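Local coordinates for protein HupZ (Streptococcus sp. 'group A', PDB 5ESC) that transforms heme in vitro, probably degrading it, and is a dimeric split-barrel protein of the pyridoxamine 5'-phosphate oxidase family, at residues K94-Q98 / G99-V103. Sequence-based numbering, arbitrary orientation.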
loop_
_atom_site.group_PDB
_atom_site.type_symbol
_atom_site.label_atom_id
_atom_site.label_comp_id
_atom_site.label_asym_id
_atom_site.label_seq_id
_atom_site.Cartn_x
_atom_site.Cartn_y
_atom_site.Cartn_z
ATOM N N LYS A 94 -9.547 -20.079 -10.801
ATOM C CA LYS A 94 -8.936 -21.422 -10.793
ATOM C C LYS A 94 -8.218 -21.755 -12.120
ATOM O O LYS A 94 -7.073 -22.180 -12.316
ATOM C CB LYS A 94 -10.041 -22.432 -10.640
ATOM C CG LYS A 94 -10.407 -22.704 -9.234
ATOM C CD LYS A 94 -10.873 -24.155 -9.098
ATOM C CE LYS A 94 -12.347 -24.203 -9.047
ATOM N NZ LYS A 94 -13.101 -25.205 -9.842
ATOM N N LYS A 95 -8.985 -21.400 -13.103
ATOM C CA LYS A 95 -8.535 -21.550 -14.455
ATOM C C LYS A 95 -7.313 -20.702 -14.794
ATOM O O LYS A 95 -6.305 -21.211 -15.271
ATOM C CB LYS A 95 -9.643 -21.157 -15.422
ATOM C CG LYS A 95 -9.308 -21.307 -16.908
ATOM C CD LYS A 95 -9.005 -22.813 -17.230
ATOM C CE LYS A 95 -8.836 -23.168 -18.745
ATOM N NZ LYS A 95 -8.330 -24.555 -18.970
ATOM N N TRP A 96 -7.387 -19.410 -14.439
ATOM C CA TRP A 96 -6.268 -18.508 -14.528
ATOM C C TRP A 96 -5.012 -18.964 -13.807
ATOM O O TRP A 96 -3.884 -18.700 -14.249
ATOM C CB TRP A 96 -6.678 -17.120 -14.016
ATOM C CG TRP A 96 -5.756 -16.077 -14.202
ATOM C CD1 TRP A 96 -5.712 -15.202 -15.252
ATOM C CD2 TRP A 96 -4.694 -15.676 -13.306
ATOM N NE1 TRP A 96 -4.694 -14.315 -15.084
ATOM C CE2 TRP A 96 -4.041 -14.583 -13.905
ATOM C CE3 TRP A 96 -4.236 -16.145 -12.065
ATOM C CZ2 TRP A 96 -2.960 -13.910 -13.275
ATOM C CZ3 TRP A 96 -3.157 -15.531 -11.475
ATOM C CH2 TRP A 96 -2.507 -14.426 -12.084
ATOM N N ALA A 97 -5.180 -19.630 -12.678
ATOM C CA ALA A 97 -4.049 -20.054 -11.860
ATOM C C ALA A 97 -3.161 -21.150 -12.533
ATOM O O ALA A 97 -1.993 -21.314 -12.203
ATOM C CB ALA A 97 -4.558 -20.562 -10.548
ATOM N N GLN A 98 -3.749 -21.858 -13.462
ATOM C CA GLN A 98 -3.116 -23.039 -14.081
ATOM C C GLN A 98 -1.924 -22.629 -14.923
ATOM O O GLN A 98 -2.081 -21.818 -15.853
ATOM C CB GLN A 98 -4.140 -23.723 -14.945
ATOM C CG GLN A 98 -5.149 -24.505 -14.116
ATOM C CD GLN A 98 -6.247 -25.103 -14.952
ATOM O OE1 GLN A 98 -6.227 -25.019 -16.174
ATOM N NE2 GLN A 98 -7.227 -25.680 -14.300
ATOM N N GLY A 99 -0.735 -23.073 -14.534
ATOM C CA GLY A 99 0.498 -22.652 -15.160
ATOM C C GLY A 99 1.084 -21.438 -14.474
ATOM O O GLY A 99 2.156 -20.976 -14.862
ATOM N N ARG A 100 0.414 -20.883 -13.451
ATOM C CA ARG A 100 0.928 -19.672 -12.806
ATOM C C ARG A 100 1.183 -19.869 -11.336
ATOM O O ARG A 100 2.214 -19.432 -10.854
ATOM C CB ARG A 100 -0.001 -18.444 -12.985
ATOM C CG ARG A 100 -0.226 -17.890 -14.378
ATOM C CD ARG A 100 -1.026 -16.566 -14.337
ATOM N NE ARG A 100 -1.161 -15.929 -15.651
ATOM C CZ ARG A 100 -1.993 -16.304 -16.623
ATOM N NH1 ARG A 100 -2.838 -17.314 -16.466
ATOM N NH2 ARG A 100 -2.003 -15.651 -17.781
ATOM N N MET A 101 0.249 -20.447 -10.584
ATOM C CA MET A 101 0.432 -20.614 -9.132
ATOM C C MET A 101 -0.395 -21.793 -8.687
ATOM O O MET A 101 -0.971 -22.460 -9.515
ATOM C CB MET A 101 0.057 -19.281 -8.430
ATOM C CG MET A 101 -1.249 -18.680 -8.931
ATOM S SD MET A 101 -1.736 -17.156 -8.065
ATOM C CE MET A 101 -0.488 -16.010 -8.617
ATOM N N GLY A 102 -0.478 -22.083 -7.405
ATOM C CA GLY A 102 -1.399 -23.127 -6.886
ATOM C C GLY A 102 -2.908 -22.793 -7.073
ATOM O O GLY A 102 -3.294 -21.698 -7.519
ATOM N N VAL A 103 -3.726 -23.769 -6.764
ATOM C CA VAL A 103 -5.180 -23.672 -6.840
ATOM C C VAL A 103 -5.660 -22.617 -5.823
ATOM O O VAL A 103 -5.280 -22.665 -4.672
ATOM C CB VAL A 103 -5.841 -24.983 -6.490
ATOM C CG1 VAL A 103 -7.341 -24.904 -6.754
ATOM C CG2 VAL A 103 -5.187 -26.124 -7.309
#
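Arg-100 folds back over the indole of Trp-96 and, with the same guanidinium, grips that tryptophan's own backbone carbonyl. The two planes are only 8° apart, a flat cation-pi stack with Arg-100 CZ 3.9 Å from the centroid of the Trp-96 five-membered ring. Arg-100 CD covers the other half of the indole in a CH-pi contact, 3.4 Å from the centroid of the Trp-96 six-membered ring. Arg-100 NH1 meanwhile donates to Trp-96 O at 2.8 Å, approaching in the carbonyl plane on a lone pair. This bond lies close to the guanidinium plane, so it uses the edge while the stack uses a face. Arginine suits the place because its long, extended chain spans the ring and its flat cation does both jobs. Trp-96 CG stands anti to the backbone N (chi1 -172°), which turns the indole to where the Arg-100 chain crosses it; Arg-35 makes a further cation-pi contact with this ring.

At the rim, Met-101 CE comes within 3.9 Å of Trp-96 CZ3, and its sulfur completes an edge-on Met-aromatic contact; the Met-101 side chain also packs against Asn-45 of strand 41-46. Ala-97 is buried, and a small methyl fits where its CB lies 3.5 Å from Gly-102 O.

The backbone explains the reversal. Ala-97 O accepts from Arg-100 N at 2.7 Å and from Met-101 N at 2.9 Å. Arg-100 N thus bonds to Ala-97 O instead of to Trp-96 O, the acceptor it would have in a continuing alpha-helix, and the guanidinium occupies that acceptor. Gly-99 has phi 91°, where a side chain would clash with the preceding carbonyl. Residues 97-100 form a type II beta turn with glycine third, following helix 88-97 and leading the chain toward strand 106-117 of the split barrel.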